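Local coordinates for cell wall surface anchor family protein (Streptococcus pneumoniae, PDB 4OQ1) that probably serves as the ancillary pilin that anchors the pilus of this bacterium to its cell wall, at residues Lys155-Val166 / Glu222-Ala230; Ala180-Tyr188 / Gly194-Thr202. The protein carries 3 engineered substitutions. All coordinates share one frame; numbering follows the deposited sequence.

Interaction 1: Lys155-Val166 / Glu222-Ala230; sequences KVDQDHNRLEGV and EVEPLAGYA
The Tyr229 ring has Leu163 over one face and Asp157 at its edge. Leu163 CD2 stands 4.2 Å from the centroid of the Tyr229 ring and 26° off the ring normal, the geometry of a CH-pi contact, while its other methyl, CD1, meets CD2 of the same ring. Near the ring plane, Asp157 CB lies 3.8 Å from Tyr229 CE2, and the Asp157 carboxylate is turned 33° against the ring. A water in that plane joins the two polar ends, 2.6 Å from Asp157 OD2 and 2.8 Å from Tyr229 OH. The aspartate is itself fixed by its turn: Asp159 N and Asn161 N reach OD1 from opposite faces of the carboxylate, the former closing an Asx turn, and Asn161 ND2 takes the syn lone pair of OD2.

Farther in, Lys155 bends at chi2 and chi4 and crosses Glu222 at about a right angle, its CE 3.4 Å from Glu222 OE2. Lys155 NZ is joined covalently to Asn252 CG, an intramolecular isopeptide bond. A nearby glutamate assists this bond in other CnaB domains, and the position of Glu222 is consistent with such a role. With CG anti to the backbone N (chi1 -172°) and the chain extended beyond it, Glu222 also brings OE2 to 3.4 Å from Val166 CG1. Val166 CG2 packs on Leu226 CB, and Leu226 CD2 reaches Glu164 O at 3.7 Å.

The covalent link ties strand 150-157 to its parallel neighbour 246-254; strand 207-211 lies on the other side of 150-157, and 229-231 flanks 246-254. Because Glu222 lies near the end of strand 216-224 of the second sheet, packing on Phe168 and Val231, this contact spans both sheets of the prealbumin-like domain.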
ATOM      1  N   LYS A 155       8.964   5.631  -9.093  1.00 16.04           N
ATOM      2  CA  LYS A 155       8.093   6.558  -9.771  1.00 18.57           C
ATOM      3  C   LYS A 155       8.825   7.826 -10.166  1.00 18.00           C
ATOM      4  O   LYS A 155       9.329   8.535  -9.362  1.00 18.83           O
ATOM      5  CB  LYS A 155       6.899   6.897  -8.893  1.00 19.66           C
ATOM      6  CG  LYS A 155       5.781   7.631  -9.584  1.00 23.13           C
ATOM      7  CD  LYS A 155       5.239   6.947 -10.816  1.00 28.69           C
ATOM      8  CE  LYS A 155       4.103   7.720 -11.470  1.00 31.39           C
ATOM      9  NZ  LYS A 155       4.467   8.776 -12.460  1.00 39.01           N
ATOM     10  N   VAL A 156       8.821   8.092 -11.443  1.00 15.27           N
ATOM     11  CA  VAL A 156       9.482   9.237 -12.027  1.00 17.32           C
ATOM     12  C   VAL A 156       8.606  10.033 -13.006  1.00 17.79           C
ATOM     13  O   VAL A 156       7.546   9.547 -13.527  1.00 16.66           O
ATOM     14  CB  VAL A 156      10.787   8.847 -12.749  1.00 17.11           C
ATOM     15  CG1 VAL A 156      11.870   8.325 -11.798  1.00 20.68           C
ATOM     16  CG2 VAL A 156      10.567   7.891 -13.917  1.00 18.12           C
ATOM     17  N   ASP A 157       9.080  11.225 -13.336  1.00 17.73           N
ATOM     18  CA  ASP A 157       8.611  11.935 -14.507  1.00 19.14           C
ATOM     19  C   ASP A 157       9.460  11.608 -15.702  1.00 19.50           C
ATOM     20  O   ASP A 157      10.332  10.747 -15.637  1.00 18.39           O
ATOM     21  CB  ASP A 157       8.450  13.466 -14.245  1.00 24.24           C
ATOM     22  CG  ASP A 157       9.768  14.215 -14.189  1.00 23.78           C
ATOM     23  OD1 ASP A 157      10.793  13.589 -14.429  1.00 22.35           O
ATOM     24  OD2 ASP A 157       9.743  15.395 -13.821  1.00 23.17           O
ATOM     25  N   GLN A 158       9.221  12.249 -16.821  1.00 20.08           N
ATOM     26  CA  GLN A 158       9.883  11.887 -18.110  1.00 21.80           C
ATOM     27  C   GLN A 158      11.345  12.296 -18.054  1.00 24.05           C
ATOM     28  O   GLN A 158      12.123  11.767 -18.807  1.00 26.94           O
ATOM     29  CB  GLN A 158       9.209  12.599 -19.329  1.00 23.52           C
ATOM     30  CG  GLN A 158       9.269  14.132 -19.317  1.00 26.15           C
ATOM     31  CD  GLN A 158       8.090  14.766 -18.618  1.00 29.81           C
ATOM     32  OE1 GLN A 158       7.658  14.307 -17.557  1.00 21.65           O
ATOM     33  NE2 GLN A 158       7.509  15.827 -19.240  1.00 30.62           N
ATOM     34  N   ASP A 159      11.719  13.170 -17.118  1.00 20.29           N
ATOM     35  CA  ASP A 159      13.162  13.481 -16.965  1.00 24.65           C
ATOM     36  C   ASP A 159      13.834  12.693 -15.818  1.00 25.41           C
ATOM     37  O   ASP A 159      14.924  13.047 -15.355  1.00 24.12           O
ATOM     38  CB  ASP A 159      13.317  14.971 -16.727  1.00 25.35           C
ATOM     39  CG  ASP A 159      12.808  15.807 -17.912  1.00 27.93           C
ATOM     40  OD1 ASP A 159      12.731  15.342 -19.083  1.00 25.49           O
ATOM     41  OD2 ASP A 159      12.420  16.948 -17.696  1.00 29.08           O
ATOM     42  N   HIS A 160      13.086  11.736 -15.254  1.00 25.60           N
ATOM     43  CA  HIS A 160      13.510  10.898 -14.183  1.00 23.93           C
ATOM     44  C   HIS A 160      13.779  11.614 -12.887  1.00 23.57           C
ATOM     45  O   HIS A 160      14.543  11.125 -12.058  1.00 27.99           O
ATOM     46  CB  HIS A 160      14.636   9.933 -14.585  1.00 24.49           C
ATOM     47  CG  HIS A 160      14.139   8.732 -15.359  1.00 26.25           C
ATOM     48  ND1 HIS A 160      13.398   8.841 -16.518  1.00 27.33           N
ATOM     49  CD2 HIS A 160      14.233   7.417 -15.101  1.00 22.41           C
ATOM     50  CE1 HIS A 160      13.078   7.638 -16.958  1.00 24.78           C
ATOM     51  NE2 HIS A 160      13.603   6.756 -16.129  1.00 25.79           N
ATOM     52  N   ASN A 161      13.087  12.717 -12.650  1.00 20.91           N
ATOM     53  CA  ASN A 161      12.980  13.231 -11.283  1.00 21.06           C
ATOM     54  C   ASN A 161      12.114  12.271 -10.588  1.00 21.76           C
ATOM     55  O   ASN A 161      11.184  11.703 -11.216  1.00 20.15           O
ATOM     56  CB  ASN A 161      12.384  14.633 -11.238  1.00 23.56           C
ATOM     57  CG  ASN A 161      13.174  15.617 -12.075  1.00 30.05           C
ATOM     58  OD1 ASN A 161      14.339  15.851 -11.780  1.00 32.46           O
ATOM     59  ND2 ASN A 161      12.573  16.153 -13.150  1.00 26.65           N
ATOM     60  N   ARG A 162      12.392  12.053  -9.307  1.00 20.58           N
ATOM     61  CA  ARG A 162      11.628  11.092  -8.499  1.00 23.36           C
ATOM     62  C   ARG A 162      10.314  11.796  -8.000  1.00 21.18           C
ATOM     63  O   ARG A 162      10.359  13.000  -7.531  1.00 22.14           O
ATOM     64  CB  ARG A 162      12.542  10.656  -7.323  1.00 24.50           C
ATOM     65  CG  ARG A 162      13.860   9.940  -7.696  1.00 25.85           C
ATOM     66  CD  ARG A 162      13.506   8.691  -8.433  1.00 23.16           C
ATOM     67  NE  ARG A 162      14.599   7.789  -8.751  1.00 26.07           N
ATOM     68  CZ  ARG A 162      15.074   6.805  -7.999  1.00 28.46           C
ATOM     69  NH1 ARG A 162      14.659   6.631  -6.775  1.00 27.97           N
ATOM     70  NH2 ARG A 162      16.046   6.020  -8.497  1.00 31.67           N
ATOM     71  N   LEU A 163       9.182  11.113  -8.007  1.00 19.05           N
ATOM     72  CA  LEU A 163       7.872  11.711  -7.597  1.00 18.82           C
ATOM     73  C   LEU A 163       7.357  11.154  -6.262  1.00 20.75           C
ATOM     74  O   LEU A 163       7.121   9.978  -6.114  1.00 16.51           O
ATOM     75  CB  LEU A 163       6.827  11.557  -8.694  1.00 20.82           C
ATOM     76  CG  LEU A 163       7.167  12.083 -10.104  1.00 21.51           C
ATOM     77  CD1 LEU A 163       5.985  11.843 -11.082  1.00 23.96           C
ATOM     78  CD2 LEU A 163       7.645  13.469 -10.120  1.00 21.81           C
ATOM     79  N   GLU A 164       7.243  12.033  -5.230  1.00 18.47           N
ATOM     80  CA  GLU A 164       6.712  11.700  -3.991  1.00 18.02           C
ATOM     81  C   GLU A 164       5.211  11.910  -3.866  1.00 18.56           C
ATOM     82  O   GLU A 164       4.621  12.840  -4.417  1.00 19.58           O
ATOM     83  CB  GLU A 164       7.472  12.621  -2.928  1.00 21.87           C
ATOM     84  CG  GLU A 164       7.035  12.379  -1.553  1.00 23.18           C
ATOM     85  CD  GLU A 164       7.796  13.273  -0.563  1.00 30.70           C
ATOM     86  OE1 GLU A 164       8.536  14.181  -0.963  1.00 34.07           O
ATOM     87  OE2 GLU A 164       7.644  13.059   0.645  1.00 36.94           O
ATOM     88  N   GLY A 165       4.554  10.946  -3.225  1.00 18.12           N
ATOM     89  CA  GLY A 165       3.165  11.027  -2.888  1.00 17.92           C
ATOM     90  C   GLY A 165       2.206  10.484  -3.925  1.00 19.46           C
ATOM     91  O   GLY A 165       0.980  10.697  -3.854  1.00 19.75           O
ATOM     92  N   VAL A 166       2.725   9.795  -4.900  1.00 18.36           N
ATOM     93  CA  VAL A 166       1.809   9.135  -5.875  1.00 15.71           C
ATOM     94  C   VAL A 166       1.246   7.830  -5.232  1.00 16.02           C
ATOM     95  O   VAL A 166       1.991   6.968  -4.677  1.00 16.32           O
ATOM     96  CB  VAL A 166       2.605   8.816  -7.129  1.00 17.42           C
ATOM     97  CG1 VAL A 166       1.739   8.115  -8.146  1.00 17.47           C
ATOM     98  CG2 VAL A 166       3.148  10.045  -7.797  1.00 16.77           C
ATOM     99  N   GLU A 222      -2.059   2.636 -10.604  1.00 19.51           N
ATOM    100  CA  GLU A 222      -1.849   4.047 -10.182  1.00 17.93           C
ATOM    101  C   GLU A 222      -3.174   4.784  -9.925  1.00 18.34           C
ATOM    102  O   GLU A 222      -3.606   5.619 -10.726  1.00 21.25           O
ATOM    103  CB  GLU A 222      -1.015   4.802 -11.207  1.00 17.37           C
ATOM    104  CG  GLU A 222      -0.610   6.158 -10.734  1.00 21.45           C
ATOM    105  CD  GLU A 222       0.482   6.809 -11.599  1.00 19.72           C
ATOM    106  OE1 GLU A 222       1.036   6.155 -12.475  1.00 17.65           O
ATOM    107  OE2 GLU A 222       0.693   8.025 -11.407  1.00 21.38           O
ATOM    108  N   VAL A 223      -3.784   4.502  -8.794  1.00 18.64           N
ATOM    109  CA  VAL A 223      -5.093   4.999  -8.454  1.00 22.28           C
ATOM    110  C   VAL A 223      -5.102   6.444  -8.053  1.00 22.23           C
ATOM    111  O   VAL A 223      -6.129   7.079  -8.211  1.00 20.24           O
ATOM    112  CB  VAL A 223      -5.773   4.144  -7.327  1.00 21.45           C
ATOM    113  CG1 VAL A 223      -6.088   2.784  -7.897  1.00 24.27           C
ATOM    114  CG2 VAL A 223      -4.921   4.125  -6.041  1.00 23.35           C
ATOM    115  N   GLU A 224      -3.965   6.971  -7.559  1.00 20.59           N
ATOM    116  CA  GLU A 224      -3.866   8.347  -7.139  1.00 24.38           C
ATOM    117  C   GLU A 224      -2.613   9.103  -7.684  1.00 21.97           C
ATOM    118  O   GLU A 224      -1.694   9.376  -6.942  1.00 22.45           O
ATOM    119  CB  GLU A 224      -3.892   8.409  -5.648  1.00 28.57           C
ATOM    120  CG  GLU A 224      -4.561   9.618  -5.075  1.00 32.94           C
ATOM    121  CD  GLU A 224      -4.581   9.514  -3.549  1.00 37.64           C
ATOM    122  OE1 GLU A 224      -4.867   8.407  -3.060  1.00 35.60           O
ATOM    123  OE2 GLU A 224      -4.310  10.529  -2.843  1.00 39.15           O
ATOM    124  N   PRO A 225      -2.659   9.515  -8.977  1.00 23.07           N
ATOM    125  CA  PRO A 225      -1.611  10.360  -9.587  1.00 22.72           C
ATOM    126  C   PRO A 225      -1.515  11.698  -8.893  1.00 21.52           C
ATOM    127  O   PRO A 225      -2.444  12.149  -8.257  1.00 20.57           O
ATOM    128  CB  PRO A 225      -2.044  10.518 -11.032  1.00 24.67           C
ATOM    129  CG  PRO A 225      -3.417  10.075 -11.116  1.00 27.41           C
ATOM    130  CD  PRO A 225      -3.726   9.204  -9.936  1.00 24.14           C
ATOM    131  N   LEU A 226      -0.327  12.259  -8.938  1.00 20.52           N
ATOM    132  CA  LEU A 226      -0.037  13.533  -8.385  1.00 24.32           C
ATOM    133  C   LEU A 226      -0.500  14.506  -9.440  1.00 22.80           C
ATOM    134  O   LEU A 226      -0.248  14.290 -10.681  1.00 23.64           O
ATOM    135  CB  LEU A 226       1.489  13.610  -8.238  1.00 20.16           C
ATOM    136  CG  LEU A 226       2.048  14.771  -7.497  1.00 24.11           C
ATOM    137  CD1 LEU A 226       1.483  14.786  -6.102  1.00 28.11           C
ATOM    138  CD2 LEU A 226       3.536  14.629  -7.427  1.00 23.99           C
ATOM    139  N   ALA A 227      -1.142  15.603  -8.991  1.00 22.65           N
ATOM    140  CA  ALA A 227      -1.656  16.588  -9.951  1.00 19.00           C
ATOM    141  C   ALA A 227      -0.473  17.242 -10.661  1.00 18.65           C
ATOM    142  O   ALA A 227       0.578  17.519 -10.019  1.00 20.80           O
ATOM    143  CB  ALA A 227      -2.558  17.613  -9.277  1.00 21.74           C
ATOM    144  N   GLY A 228      -0.628  17.403 -11.977  1.00 20.07           N
ATOM    145  CA  GLY A 228       0.403  18.003 -12.866  1.00 22.91           C
ATOM    146  C   GLY A 228       1.180  16.958 -13.587  1.00 23.91           C
ATOM    147  O   GLY A 228       1.903  17.263 -14.554  1.00 26.06           O
ATOM    148  N   TYR A 229       0.968  15.699 -13.186  1.00 24.51           N
ATOM    149  CA  TYR A 229       1.680  14.543 -13.771  1.00 21.44           C
ATOM    150  C   TYR A 229       0.661  13.475 -14.194  1.00 26.61           C
ATOM    151  O   TYR A 229      -0.008  12.891 -13.325  1.00 26.53           O
ATOM    152  CB  TYR A 229       2.636  13.986 -12.727  1.00 22.03           C
ATOM    153  CG  TYR A 229       3.734  14.947 -12.318  1.00 20.34           C
ATOM    154  CD1 TYR A 229       3.531  15.856 -11.311  1.00 23.36           C
ATOM    155  CD2 TYR A 229       4.948  14.935 -12.943  1.00 22.79           C
ATOM    156  CE1 TYR A 229       4.527  16.707 -10.863  1.00 20.04           C
ATOM    157  CE2 TYR A 229       5.946  15.821 -12.550  1.00 22.45           C
ATOM    158  CZ  TYR A 229       5.714  16.708 -11.500  1.00 25.07           C
ATOM    159  OH  TYR A 229       6.739  17.575 -11.122  1.00 22.24           O
ATOM    160  N   ALA A 230       0.531  13.299 -15.512  1.00 25.38           N
ATOM    161  CA  ALA A 230      -0.409  12.384 -16.142  1.00 25.94           C
ATOM    162  C   ALA A 230       0.135  10.920 -16.169  1.00 25.86           C
ATOM    163  O   ALA A 230       1.325  10.633 -16.450  1.00 21.29           O
ATOM    164  CB  ALA A 230      -0.662  12.825 -17.561  1.00 24.89           C
TER
HETATM  165  O   HOH W   1       9.382  17.096 -11.887  1.00 26.16           O
HETATM  166  O   HOH W   2      -1.016  11.785  -5.551  1.00 29.85           O

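Interaction 2: Ala180-Tyr188 / Gly194-Thr202. Engineered in segment 180-188: Ala180 (natural residue Lys), Ala181 (natural residue Glu).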
ATOM      1  N   ALA A 180      -7.164 -10.192  -6.618  1.00 22.37           N
ATOM      2  CA  ALA A 180      -7.454  -9.793  -5.277  1.00 21.31           C
ATOM      3  C   ALA A 180      -6.639  -8.615  -4.928  1.00 20.65           C
ATOM      4  O   ALA A 180      -5.459  -8.497  -5.378  1.00 20.50           O
ATOM      5  CB  ALA A 180      -7.042 -10.900  -4.335  1.00 21.28           C
ATOM      6  N   ALA A 181      -7.197  -7.798  -4.042  1.00 23.32           N
ATOM      7  CA  ALA A 181      -6.377  -6.810  -3.338  1.00 21.58           C
ATOM      8  C   ALA A 181      -5.523  -7.541  -2.309  1.00 22.36           C
ATOM      9  O   ALA A 181      -6.000  -8.383  -1.514  1.00 20.98           O
ATOM     10  CB  ALA A 181      -7.241  -5.705  -2.712  1.00 23.77           C
ATOM     11  N   VAL A 182      -4.238  -7.186  -2.276  1.00 21.93           N
ATOM     12  CA  VAL A 182      -3.285  -7.901  -1.489  1.00 19.69           C
ATOM     13  C   VAL A 182      -3.293  -7.365  -0.104  1.00 18.82           C
ATOM     14  O   VAL A 182      -3.186  -6.187   0.082  1.00 19.21           O
ATOM     15  CB  VAL A 182      -1.850  -7.731  -2.062  1.00 20.31           C
ATOM     16  CG1 VAL A 182      -0.841  -8.384  -1.169  1.00 21.27           C
ATOM     17  CG2 VAL A 182      -1.770  -8.382  -3.466  1.00 17.35           C
ATOM     18  N   PRO A 183      -3.392  -8.247   0.896  1.00 17.96           N
ATOM     19  CA  PRO A 183      -3.286  -7.765   2.290  1.00 16.77           C
ATOM     20  C   PRO A 183      -1.930  -7.340   2.751  1.00 15.46           C
ATOM     21  O   PRO A 183      -0.987  -8.094   2.511  1.00 19.76           O
ATOM     22  CB  PRO A 183      -3.738  -8.964   3.063  1.00 19.47           C
ATOM     23  CG  PRO A 183      -3.403 -10.129   2.227  1.00 20.73           C
ATOM     24  CD  PRO A 183      -3.571  -9.705   0.834  1.00 20.34           C
ATOM     25  N   LEU A 184      -1.853  -6.297   3.570  1.00 18.37           N
ATOM     26  CA  LEU A 184      -0.578  -5.683   3.964  1.00 17.28           C
ATOM     27  C   LEU A 184      -0.617  -5.196   5.371  1.00 23.73           C
ATOM     28  O   LEU A 184      -1.697  -4.839   5.886  1.00 24.49           O
ATOM     29  CB  LEU A 184      -0.283  -4.488   3.090  1.00 18.80           C
ATOM     30  CG  LEU A 184      -0.117  -4.797   1.597  1.00 20.48           C
ATOM     31  CD1 LEU A 184      -0.022  -3.508   0.783  1.00 22.55           C
ATOM     32  CD2 LEU A 184       1.098  -5.656   1.270  1.00 19.44           C
ATOM     33  N   ILE A 185       0.565  -5.119   5.981  1.00 22.34           N
ATOM     34  CA  ILE A 185       0.691  -4.602   7.349  1.00 26.45           C
ATOM     35  C   ILE A 185       1.940  -3.790   7.316  1.00 28.17           C
ATOM     36  O   ILE A 185       2.834  -4.055   6.546  1.00 32.90           O
ATOM     37  CB  ILE A 185       0.845  -5.706   8.454  1.00 34.95           C
ATOM     38  CG1 ILE A 185       2.027  -6.639   8.163  1.00 35.08           C
ATOM     39  CG2 ILE A 185      -0.442  -6.492   8.650  1.00 41.94           C
ATOM     40  CD1 ILE A 185       2.411  -7.558   9.313  1.00 41.37           C
ATOM     41  N   GLY A 186       1.977  -2.749   8.112  1.00 31.27           N
ATOM     42  CA  GLY A 186       3.154  -1.986   8.235  1.00 33.77           C
ATOM     43  C   GLY A 186       3.301  -1.256   6.942  1.00 34.54           C
ATOM     44  O   GLY A 186       2.312  -0.981   6.250  1.00 34.82           O
ATOM     45  N   GLU A 187       4.548  -1.020   6.573  1.00 30.87           N
ATOM     46  CA  GLU A 187       4.858  -0.163   5.493  1.00 30.36           C
ATOM     47  C   GLU A 187       6.138  -0.689   4.879  1.00 33.12           C
ATOM     48  O   GLU A 187       7.235  -0.197   5.198  1.00 30.22           O
ATOM     49  CB  GLU A 187       5.088   1.238   6.055  1.00 38.41           C
ATOM     50  CG  GLU A 187       5.431   2.362   5.110  1.00 41.30           C
ATOM     51  CD  GLU A 187       5.654   3.683   5.893  1.00 55.49           C
ATOM     52  OE1 GLU A 187       6.525   3.747   6.798  1.00 52.95           O
ATOM     53  OE2 GLU A 187       4.956   4.670   5.603  1.00 56.69           O
ATOM     54  N   TYR A 188       6.059  -1.655   3.983  1.00 28.90           N
ATOM     55  CA  TYR A 188       4.870  -2.407   3.611  1.00 26.86           C
ATOM     56  C   TYR A 188       5.301  -3.863   3.501  1.00 23.48           C
ATOM     57  O   TYR A 188       6.301  -4.105   2.884  1.00 25.46           O
ATOM     58  CB  TYR A 188       4.419  -1.958   2.231  1.00 24.48           C
ATOM     59  CG  TYR A 188       3.992  -0.517   2.096  1.00 25.95           C
ATOM     60  CD1 TYR A 188       2.739  -0.058   2.604  1.00 25.56           C
ATOM     61  CD2 TYR A 188       4.827   0.416   1.479  1.00 28.97           C
ATOM     62  CE1 TYR A 188       2.337   1.271   2.452  1.00 23.86           C
ATOM     63  CE2 TYR A 188       4.434   1.759   1.328  1.00 31.97           C
ATOM     64  CZ  TYR A 188       3.186   2.181   1.782  1.00 28.54           C
ATOM     65  OH  TYR A 188       2.828   3.490   1.585  1.00 26.92           O
ATOM     66  N   GLY A 194      -3.737  -9.353   6.939  1.00 33.50           N
ATOM     67  CA  GLY A 194      -3.618  -7.931   6.893  1.00 33.10           C
ATOM     68  C   GLY A 194      -4.822  -7.203   6.287  1.00 30.66           C
ATOM     69  O   GLY A 194      -5.914  -7.767   6.081  1.00 30.18           O
ATOM     70  N   GLN A 195      -4.612  -5.923   6.035  1.00 31.83           N
ATOM     71  CA  GLN A 195      -5.666  -5.004   5.587  1.00 30.53           C
ATOM     72  C   GLN A 195      -5.553  -4.942   4.065  1.00 30.29           C
ATOM     73  O   GLN A 195      -4.469  -4.814   3.480  1.00 23.12           O
ATOM     74  CB  GLN A 195      -5.511  -3.638   6.247  1.00 34.16           C
ATOM     75  CG  GLN A 195      -5.921  -3.631   7.720  1.00 43.14           C
ATOM     76  CD  GLN A 195      -5.206  -4.701   8.556  1.00 51.72           C
ATOM     77  OE1 GLN A 195      -3.985  -4.597   8.811  1.00 57.57           O
ATOM     78  NE2 GLN A 195      -5.953  -5.754   8.981  1.00 55.89           N
ATOM     79  N   VAL A 196      -6.688  -5.072   3.426  1.00 25.90           N
ATOM     80  CA  VAL A 196      -6.793  -5.199   1.946  1.00 27.64           C
ATOM     81  C   VAL A 196      -7.116  -3.828   1.278  1.00 29.32           C
ATOM     82  O   VAL A 196      -6.931  -3.619   0.092  1.00 33.15           O
ATOM     83  CB  VAL A 196      -7.863  -6.253   1.663  1.00 30.23           C
ATOM     84  CG1 VAL A 196      -8.370  -6.192   0.290  1.00 35.60           C
ATOM     85  CG2 VAL A 196      -7.307  -7.663   1.930  1.00 30.44           C
ATOM     86  N   GLY A 197      -7.450  -2.839   2.071  1.00 27.48           N
ATOM     87  CA  GLY A 197      -7.962  -1.622   1.498  1.00 36.49           C
ATOM     88  C   GLY A 197      -6.993  -0.479   1.278  1.00 39.94           C
ATOM     89  O   GLY A 197      -7.460   0.646   1.175  1.00 50.64           O
ATOM     90  N   ARG A 198      -5.683  -0.702   1.200  1.00 33.44           N
ATOM     91  CA  ARG A 198      -4.785   0.424   1.415  1.00 30.90           C
ATOM     92  C   ARG A 198      -4.216   0.953   0.081  1.00 30.05           C
ATOM     93  O   ARG A 198      -3.960   0.196  -0.870  1.00 26.10           O
ATOM     94  CB  ARG A 198      -3.646   0.086   2.383  1.00 29.66           C
ATOM     95  CG  ARG A 198      -4.104  -0.348   3.760  1.00 32.62           C
ATOM     96  CD  ARG A 198      -2.986  -0.865   4.619  1.00 28.19           C
ATOM     97  NE  ARG A 198      -1.939   0.154   4.797  1.00 30.99           N
ATOM     98  CZ  ARG A 198      -0.710  -0.069   5.291  1.00 30.27           C
ATOM     99  NH1 ARG A 198      -0.330  -1.291   5.693  1.00 28.41           N
ATOM    100  NH2 ARG A 198       0.153   0.927   5.358  1.00 31.89           N
ATOM    101  N   THR A 199      -4.039   2.266   0.043  1.00 23.87           N
ATOM    102  CA  THR A 199      -3.284   2.905  -0.989  1.00 22.03           C
ATOM    103  C   THR A 199      -1.901   3.028  -0.503  1.00 20.80           C
ATOM    104  O   THR A 199      -1.673   3.431   0.649  1.00 21.78           O
ATOM    105  CB  THR A 199      -3.889   4.252  -1.371  1.00 20.29           C
ATOM    106  OG1 THR A 199      -5.233   3.984  -1.824  1.00 24.15           O
ATOM    107  CG2 THR A 199      -3.162   4.882  -2.491  1.00 21.49           C
ATOM    108  N   LEU A 200      -0.964   2.679  -1.375  1.00 19.64           N
ATOM    109  CA  LEU A 200       0.499   2.747  -1.057  1.00 19.66           C
ATOM    110  C   LEU A 200       1.033   4.014  -1.708  1.00 20.77           C
ATOM    111  O   LEU A 200       0.796   4.257  -2.874  1.00 19.85           O
ATOM    112  CB  LEU A 200       1.179   1.513  -1.725  1.00 21.14           C
ATOM    113  CG  LEU A 200       0.862   0.053  -1.428  1.00 23.90           C
ATOM    114  CD1 LEU A 200      -0.513  -0.441  -1.864  1.00 28.06           C
ATOM    115  CD2 LEU A 200       1.828  -0.932  -2.037  1.00 27.85           C
ATOM    116  N   TYR A 201       1.881   4.819  -1.022  1.00 18.83           N
ATOM    117  CA  TYR A 201       2.315   6.066  -1.560  1.00 19.13           C
ATOM    118  C   TYR A 201       3.831   6.109  -1.669  1.00 18.11           C
ATOM    119  O   TYR A 201       4.518   5.725  -0.736  1.00 19.88           O
ATOM    120  CB  TYR A 201       1.902   7.289  -0.585  1.00 22.42           C
ATOM    121  CG  TYR A 201       0.415   7.498  -0.553  1.00 21.85           C
ATOM    122  CD1 TYR A 201      -0.337   6.860   0.391  1.00 23.50           C
ATOM    123  CD2 TYR A 201      -0.222   8.252  -1.512  1.00 25.11           C
ATOM    124  CE1 TYR A 201      -1.719   6.978   0.412  1.00 24.84           C
ATOM    125  CE2 TYR A 201      -1.625   8.366  -1.558  1.00 24.13           C
ATOM    126  CZ  TYR A 201      -2.370   7.801  -0.559  1.00 26.54           C
ATOM    127  OH  TYR A 201      -3.763   7.860  -0.582  1.00 25.61           O
ATOM    128  N   THR A 202       4.298   6.616  -2.776  1.00 15.12           N
ATOM    129  CA  THR A 202       5.736   6.899  -3.029  1.00 16.36           C
ATOM    130  C   THR A 202       6.305   7.768  -1.978  1.00 18.22           C
ATOM    131  O   THR A 202       5.652   8.775  -1.648  1.00 18.36           O
ATOM    132  CB  THR A 202       6.070   7.375  -4.454  1.00 16.18           C
ATOM    133  OG1 THR A 202       5.473   8.665  -4.853  1.00 15.59           O
ATOM    134  CG2 THR A 202       5.657   6.254  -5.470  1.00 15.81           C
TER
HETATM  135  O   HOH W   3      -4.038  -4.076  -0.706  1.00 41.14           O
HETATM  136  O   HOH W   4      -2.493  -2.502   7.700  1.00 43.39           O
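Arg198 reaches Gly186 by a bend at chi3 (59°), which turns its guanidinium end-on to the glycine carbonyl; Tyr188, with CG beside the backbone N (chi1 -63°), sends its ring toward Leu200. NH1 and NH2 of Arg198 both bond to Gly186 O, at 2.7 and 3.0 Å. The oxygen lies close to the guanidinium plane, and the two bonds hold the end of the group to this single acceptor. The Tyr188 ring crosses the guanidinium obliquely, their planes 44° apart.

One face of that ring takes Leu200 CB and CG; the opposite face is covered by Glu187 CG, over the ring centre, the peptide between the two residues being cis. At the far end of the ring, Tyr201 N donates to Tyr188 OH over 3.1 Å in a nearly straight bond, fixing the hydroxyl against the backbone.

Backbone pairing begins at the other end. Leu184 and Gln195 form a single antiparallel hydrogen-bonded pair, with Leu184 N to Gln195 O at 3.0 Å and Gln195 N to Leu184 O at 3.1 Å. A water adds a link between Leu184 O and Gln195 OE1. Pro183 CB lies 4.0 Å from Val196 CG2, whereas Leu184 CD1 meets Leu200 CD1 at 4.1 Å, the two leucines crossing at about a right angle.

The contact thus joins the end of strand 177-185 and the turn that follows it to the chain leading into strand 200-201, within the antiparallel sheet of the prealbumin-like (CnaB) domain, where both strands pair with 167-174. Leu200 also packs on Ile208 and Val210 of strand 207-211 and on Phe220 of strand 216-224, and Tyr188 also touches Ile208.

Interaction 2 is nested within the chain loop that interaction 1 closes, their centres about 20 Å apart, yet they touch. Thr202 OG1 probably bonds to Leu163 O, and Tyr201 OH to Glu224 OE1, so the strand 200-201 end of interaction 2 abuts both segments of interaction 1. Each is partly buried: in interaction 1 the lysine and glutamate lie inside while Glu224 is exposed; in interaction 2 the leucines are buried and Val196 is exposed. The chemistry differs accordingly. Interaction 1 joins its segments by apolar packing and bridging water beside a covalent crosslink, whereas direct backbone and arginine hydrogen bonds secure interaction 2.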